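Local coordinates for GTP cyclohydrolase 1 type 2 homolog (Thermus thermophilus, PDB 2YYB), which is of unestablished function but belongs to the GTP cyclohydrolase I type 2/NIF3 family and probably binds divalent metal ions, at residues T187-H192 against A208-T213; G175-V180 against F199-N204. All coordinates share one frame; numbering follows the deposited sequence.

Contact 1 of 2, residues T187-H192 against A208-T213; sequences TGEPKH and AGHYDT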
loop_
_atom_site.group_PDB
_atom_site.type_symbol
_atom_site.label_atom_id
_atom_site.label_comp_id
_atom_site.label_asym_id
_atom_site.label_seq_id
_atom_site.Cartn_x
_atom_site.Cartn_y
_atom_site.Cartn_z
ATOM N N THR A 187 -18.007 -1.043 -27.516
ATOM C CA THR A 187 -17.303 -0.076 -26.693
ATOM C C THR A 187 -16.830 1.046 -27.610
ATOM O O THR A 187 -17.141 1.039 -28.803
ATOM C CB THR A 187 -16.123 -0.734 -25.907
ATOM O OG1 THR A 187 -15.676 0.163 -24.881
ATOM C CG2 THR A 187 -14.975 -1.068 -26.825
ATOM N N GLY A 188 -16.102 2.019 -27.081
ATOM C CA GLY A 188 -15.672 3.098 -27.944
ATOM C C GLY A 188 -14.248 3.091 -28.464
ATOM O O GLY A 188 -14.027 3.163 -29.663
ATOM N N GLU A 189 -13.273 2.995 -27.567
ATOM C CA GLU A 189 -11.877 3.069 -27.977
ATOM C C GLU A 189 -11.147 1.739 -28.072
ATOM O O GLU A 189 -11.174 0.937 -27.137
ATOM C CB GLU A 189 -11.126 4.013 -27.026
ATOM C CG GLU A 189 -10.121 4.917 -27.727
ATOM C CD GLU A 189 -9.683 6.118 -26.867
ATOM O OE1 GLU A 189 -8.955 6.999 -27.384
ATOM O OE2 GLU A 189 -10.071 6.185 -25.682
ATOM N N PRO A 190 -10.483 1.489 -29.214
ATOM C CA PRO A 190 -9.720 0.272 -29.492
ATOM C C PRO A 190 -8.277 0.358 -28.974
ATOM O O PRO A 190 -7.623 1.395 -29.101
ATOM C CB PRO A 190 -9.761 0.199 -31.010
ATOM C CG PRO A 190 -9.590 1.619 -31.384
ATOM C CD PRO A 190 -10.578 2.308 -30.435
ATOM N N LYS A 191 -7.780 -0.734 -28.408
ATOM C CA LYS A 191 -6.412 -0.777 -27.899
ATOM C C LYS A 191 -5.586 -1.848 -28.611
ATOM O O LYS A 191 -6.023 -2.986 -28.757
ATOM C CB LYS A 191 -6.419 -1.051 -26.391
ATOM C CG LYS A 191 -6.514 0.199 -25.528
ATOM C CD LYS A 191 -6.722 -0.106 -24.021
ATOM C CE LYS A 191 -5.644 -1.017 -23.418
ATOM N NZ LYS A 191 -4.235 -0.549 -23.652
ATOM N N HIS A 192 -4.392 -1.484 -29.059
ATOM C CA HIS A 192 -3.538 -2.448 -29.720
ATOM C C HIS A 192 -3.334 -3.685 -28.831
ATOM O O HIS A 192 -3.408 -4.818 -29.297
ATOM C CB HIS A 192 -2.176 -1.831 -30.025
ATOM C CG HIS A 192 -1.176 -2.817 -30.551
ATOM N ND1 HIS A 192 -1.183 -3.270 -31.855
ATOM C CD2 HIS A 192 -0.162 -3.472 -29.934
ATOM C CE1 HIS A 192 -0.218 -4.159 -32.015
ATOM N NE2 HIS A 192 0.415 -4.300 -30.865
ATOM N N ALA A 208 -16.926 2.043 -31.568
ATOM C CA ALA A 208 -17.653 3.164 -32.156
ATOM C C ALA A 208 -17.193 4.576 -31.766
ATOM O O ALA A 208 -17.907 5.557 -32.012
ATOM C CB ALA A 208 -19.140 2.997 -31.872
ATOM N N GLY A 209 -16.007 4.678 -31.171
ATOM C CA GLY A 209 -15.475 5.974 -30.782
ATOM C C GLY A 209 -15.674 6.290 -29.313
ATOM O O GLY A 209 -16.737 6.017 -28.769
ATOM N N HIS A 210 -14.659 6.847 -28.661
ATOM C CA HIS A 210 -14.789 7.189 -27.250
ATOM C C HIS A 210 -15.748 8.381 -27.134
ATOM O O HIS A 210 -16.636 8.400 -26.281
ATOM C CB HIS A 210 -13.420 7.542 -26.660
ATOM C CG HIS A 210 -13.371 7.498 -25.163
ATOM N ND1 HIS A 210 -14.295 8.137 -24.365
ATOM C CD2 HIS A 210 -12.480 6.923 -24.320
ATOM C CE1 HIS A 210 -13.973 7.960 -23.094
ATOM N NE2 HIS A 210 -12.876 7.226 -23.040
ATOM N N TYR A 211 -15.572 9.367 -28.005
ATOM C CA TYR A 211 -16.445 10.539 -27.996
ATOM C C TYR A 211 -17.864 10.184 -28.420
ATOM O O TYR A 211 -18.824 10.466 -27.710
ATOM C CB TYR A 211 -15.922 11.606 -28.950
ATOM C CG TYR A 211 -16.756 12.869 -28.995
ATOM C CD1 TYR A 211 -16.620 13.853 -28.016
ATOM C CD2 TYR A 211 -17.648 13.105 -30.039
ATOM C CE1 TYR A 211 -17.340 15.041 -28.077
ATOM C CE2 TYR A 211 -18.378 14.296 -30.111
ATOM C CZ TYR A 211 -18.217 15.257 -29.123
ATOM O OH TYR A 211 -18.954 16.423 -29.162
ATOM N N ASP A 212 -17.981 9.563 -29.585
ATOM C CA ASP A 212 -19.281 9.210 -30.126
ATOM C C ASP A 212 -20.143 8.284 -29.294
ATOM O O ASP A 212 -21.356 8.229 -29.514
ATOM C CB ASP A 212 -19.141 8.639 -31.535
ATOM C CG ASP A 212 -18.674 9.675 -32.523
ATOM O OD1 ASP A 212 -19.129 10.829 -32.402
ATOM O OD2 ASP A 212 -17.863 9.343 -33.415
ATOM N N THR A 213 -19.554 7.565 -28.340
ATOM C CA THR A 213 -20.365 6.672 -27.519
ATOM C C THR A 213 -20.699 7.299 -26.163
ATOM O O THR A 213 -21.704 6.930 -25.551
ATOM C CB THR A 213 -19.687 5.253 -27.297
ATOM O OG1 THR A 213 -18.508 5.381 -26.493
ATOM C CG2 THR A 213 -19.326 4.598 -28.640
#

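Contact 2 of 2, residues G175-V180 against F199-N204; sequences GLLPKV and FERGLN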
loop_
_atom_site.group_PDB
_atom_site.type_symbol
_atom_site.label_atom_id
_atom_site.label_comp_id
_atom_site.label_asym_id
_atom_site.label_seq_id
_atom_site.Cartn_x
_atom_site.Cartn_y
_atom_site.Cartn_z
ATOM N N GLY A 175 -10.367 -2.910 -21.241
ATOM C CA GLY A 175 -9.870 -3.522 -20.026
ATOM C C GLY A 175 -10.781 -4.651 -19.575
ATOM O O GLY A 175 -10.317 -5.610 -18.946
ATOM N N LEU A 176 -12.072 -4.541 -19.908
ATOM C CA LEU A 176 -13.081 -5.547 -19.550
ATOM C C LEU A 176 -13.176 -6.746 -20.507
ATOM O O LEU A 176 -13.972 -7.654 -20.278
ATOM C CB LEU A 176 -14.466 -4.902 -19.455
ATOM C CG LEU A 176 -14.827 -4.052 -18.228
ATOM C CD1 LEU A 176 -16.061 -3.182 -18.542
ATOM C CD2 LEU A 176 -15.085 -4.966 -17.032
ATOM N N LEU A 177 -12.373 -6.748 -21.569
ATOM C CA LEU A 177 -12.389 -7.827 -22.556
ATOM C C LEU A 177 -12.447 -9.252 -21.995
ATOM O O LEU A 177 -13.308 -10.038 -22.376
ATOM C CB LEU A 177 -11.175 -7.713 -23.470
ATOM C CG LEU A 177 -11.470 -7.909 -24.955
ATOM C CD1 LEU A 177 -12.530 -6.924 -25.385
ATOM C CD2 LEU A 177 -10.214 -7.696 -25.762
ATOM N N PRO A 178 -11.532 -9.596 -21.077
ATOM C CA PRO A 178 -11.459 -10.921 -20.460
ATOM C C PRO A 178 -12.729 -11.469 -19.827
ATOM O O PRO A 178 -12.883 -12.684 -19.701
ATOM C CB PRO A 178 -10.334 -10.758 -19.447
ATOM C CG PRO A 178 -10.431 -9.322 -19.071
ATOM C CD PRO A 178 -10.576 -8.686 -20.420
ATOM N N LYS A 179 -13.640 -10.587 -19.431
ATOM C CA LYS A 179 -14.886 -11.020 -18.806
ATOM C C LYS A 179 -16.062 -11.051 -19.790
ATOM O O LYS A 179 -17.110 -11.624 -19.502
ATOM C CB LYS A 179 -15.205 -10.107 -17.620
ATOM C CG LYS A 179 -14.175 -10.174 -16.491
ATOM C CD LYS A 179 -14.533 -9.229 -15.348
ATOM C CE LYS A 179 -13.808 -9.590 -14.045
ATOM N NZ LYS A 179 -12.319 -9.433 -14.120
ATOM N N VAL A 180 -15.876 -10.449 -20.959
ATOM C CA VAL A 180 -16.924 -10.416 -21.970
ATOM C C VAL A 180 -17.394 -11.821 -22.285
ATOM O O VAL A 180 -16.596 -12.682 -22.656
ATOM C CB VAL A 180 -16.427 -9.766 -23.280
ATOM C CG1 VAL A 180 -17.486 -9.886 -24.351
ATOM C CG2 VAL A 180 -16.102 -8.305 -23.043
ATOM N N PHE A 199 -9.343 -11.916 -31.261
ATOM C CA PHE A 199 -9.587 -12.935 -32.264
ATOM C C PHE A 199 -9.404 -14.356 -31.730
ATOM O O PHE A 199 -10.271 -15.214 -31.917
ATOM C CB PHE A 199 -8.704 -12.703 -33.484
ATOM C CG PHE A 199 -9.059 -11.452 -34.238
ATOM C CD1 PHE A 199 -8.487 -10.221 -33.894
ATOM C CD2 PHE A 199 -10.023 -11.483 -35.245
ATOM C CE1 PHE A 199 -8.871 -9.048 -34.533
ATOM C CE2 PHE A 199 -10.412 -10.306 -35.889
ATOM C CZ PHE A 199 -9.836 -9.091 -35.528
ATOM N N GLU A 200 -8.295 -14.592 -31.043
ATOM C CA GLU A 200 -8.010 -15.897 -30.497
ATOM C C GLU A 200 -9.134 -16.411 -29.641
ATOM O O GLU A 200 -9.347 -17.615 -29.553
ATOM C CB GLU A 200 -6.727 -15.855 -29.695
ATOM C CG GLU A 200 -5.529 -15.721 -30.566
ATOM C CD GLU A 200 -4.266 -15.737 -29.775
ATOM O OE1 GLU A 200 -4.211 -16.495 -28.782
ATOM O OE2 GLU A 200 -3.326 -15.005 -30.143
ATOM N N ARG A 201 -9.863 -15.506 -29.014
ATOM C CA ARG A 201 -10.965 -15.917 -28.173
ATOM C C ARG A 201 -12.316 -15.832 -28.913
ATOM O O ARG A 201 -13.384 -15.905 -28.294
ATOM C CB ARG A 201 -10.985 -15.069 -26.897
ATOM C CG ARG A 201 -12.005 -15.561 -25.892
ATOM C CD ARG A 201 -11.640 -15.175 -24.484
ATOM N NE ARG A 201 -11.724 -13.742 -24.295
ATOM C CZ ARG A 201 -11.058 -13.089 -23.353
ATOM N NH1 ARG A 201 -10.250 -13.749 -22.509
ATOM N NH2 ARG A 201 -11.194 -11.772 -23.260
ATOM N N GLY A 202 -12.258 -15.693 -30.238
ATOM C CA GLY A 202 -13.460 -15.606 -31.049
ATOM C C GLY A 202 -14.491 -14.601 -30.574
ATOM O O GLY A 202 -15.684 -14.898 -30.512
ATOM N N LEU A 203 -14.033 -13.401 -30.244
ATOM C CA LEU A 203 -14.909 -12.340 -29.778
ATOM C C LEU A 203 -15.265 -11.410 -30.931
ATOM O O LEU A 203 -14.477 -11.198 -31.849
ATOM C CB LEU A 203 -14.202 -11.528 -28.696
ATOM C CG LEU A 203 -14.683 -11.557 -27.249
ATOM C CD1 LEU A 203 -14.941 -12.969 -26.792
ATOM C CD2 LEU A 203 -13.625 -10.913 -26.375
ATOM N N ASN A 204 -16.473 -10.881 -30.890
ATOM C CA ASN A 204 -16.914 -9.926 -31.888
ATOM C C ASN A 204 -16.831 -8.631 -31.109
ATOM O O ASN A 204 -17.358 -8.552 -29.987
ATOM C CB ASN A 204 -18.369 -10.172 -32.285
ATOM C CG ASN A 204 -18.519 -11.177 -33.410
ATOM O OD1 ASN A 204 -19.561 -11.838 -33.514
ATOM N ND2 ASN A 204 -17.498 -11.289 -34.271
#

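Contact 1 of 2, residues T187-H192 against A208-T213
T187 and G188 hand their carbonyls in succession to A208 and G209, and this pair of backbone bonds is the tight part of the contact. A208 N donates to T187 O at 2.9 Å in a nearly straight bond (168°) lying in the carbonyl plane. G209 N reaches G188 O at the same length, 2.9 Å, but the bond is bent to 139°. The glycines lie with their CA atoms 4.0 Å apart, and a side chain on G188 would run into G209 O and T213. G209 has a positive phi (99°), suited to glycine.

T213 packs against G188 as well. Its OG1, turned between its own N and carbonyl carbon, donates to G209 O at 3.0 Å, while CG2 lies 4.0 Å from G188 CA. OG1 also bonds to G171 N. A valine in place of this threonine would probably leave G209 O without its hydroxyl partner and this short helix less firmly tied to the loop around G171.

The looser, partly exposed margin is at A208, which only brings its CB to 4.2 Å from T187 O. E189 and H210 form a separate, buried pair covered by the second subunit. The extended E189 chain passes H210 with its carboxylate plane nearly perpendicular to the imidazole; their closest approach is doubtful. The carboxylate's polar partner is H192 N of the second subunit; the ring of that same H192 stacks on H210. H210 is a predicted ligand of a divalent metal, beside H65 and E214.

The contact thus lies where two parallel strands run out: strand 184-187 ends at T187, strand 204-207 delivers A208, and the short, weakly bonded helix around 210-213 follows. T187 OG1 reaches V169 O on strand 166-169, the neighbour of 184-187 on its other side from 204-207.

Contact 2 of 2, residues G175-V180 against F199-N204
The backbones at P178 and R201 stay well apart, CA to CA 9.2 Å, as do V180 and L203 at 8.3 Å, with no hydrogen bond across, so side chains must bridge the gap. L203 does so from just past the end of helix 195-200: its CD2 meets L177 CG at 4.0 Å and V180 CB at 4.3 Å, the two leucine chains lying alongside, pointing opposite ways. R201 spans the rest. With CG anti to the backbone N (chi1 -173°) and a bend at chi3, its chain carries the guanidinium to the 3-10 segment that runs to 179, where P178 O lies over one face and L203 CD2 at the edge, in plane. P178 CB sits 4.0 Å from R201 NH2. The charge is paired by a salt bridge from R201 NH2 to E197, back in helix 195-200. G202, at positive phi, is the C-prime residue of a Schellman motif that ends the helix and turns the chain toward L203. F185 of strand 184-187 packs against both L177 and V180. The chemistry is part leucine-valine packing, part guanidinium laid over the backbone of P178, consistent with shape rather than directed bonds holding these two pieces together.

Overall arrangement
Contacts 1 and 2 interleave along the chain: 175-180 and 187-192 flank strand 184-187, while 199-204 and 208-213 flank strand 204-207, so two neighbouring parallel strands join them. Their centres are 15 Å apart, on the same side of the chain's centre, and they share no further touch. The centre of contact 1 lies about 11 Å from the centre of the chain; it carries H210, about 3 Å at the nearest side-chain atoms from H65 and from E214 at the predicted metal site. The centre of contact 2, about 22 Å from the chain's centre and away from that site, sits at the opposite ends of the same strands. Both reach the second subunit, contact 1 through E189 and H210, contact 2 through E200 and R201.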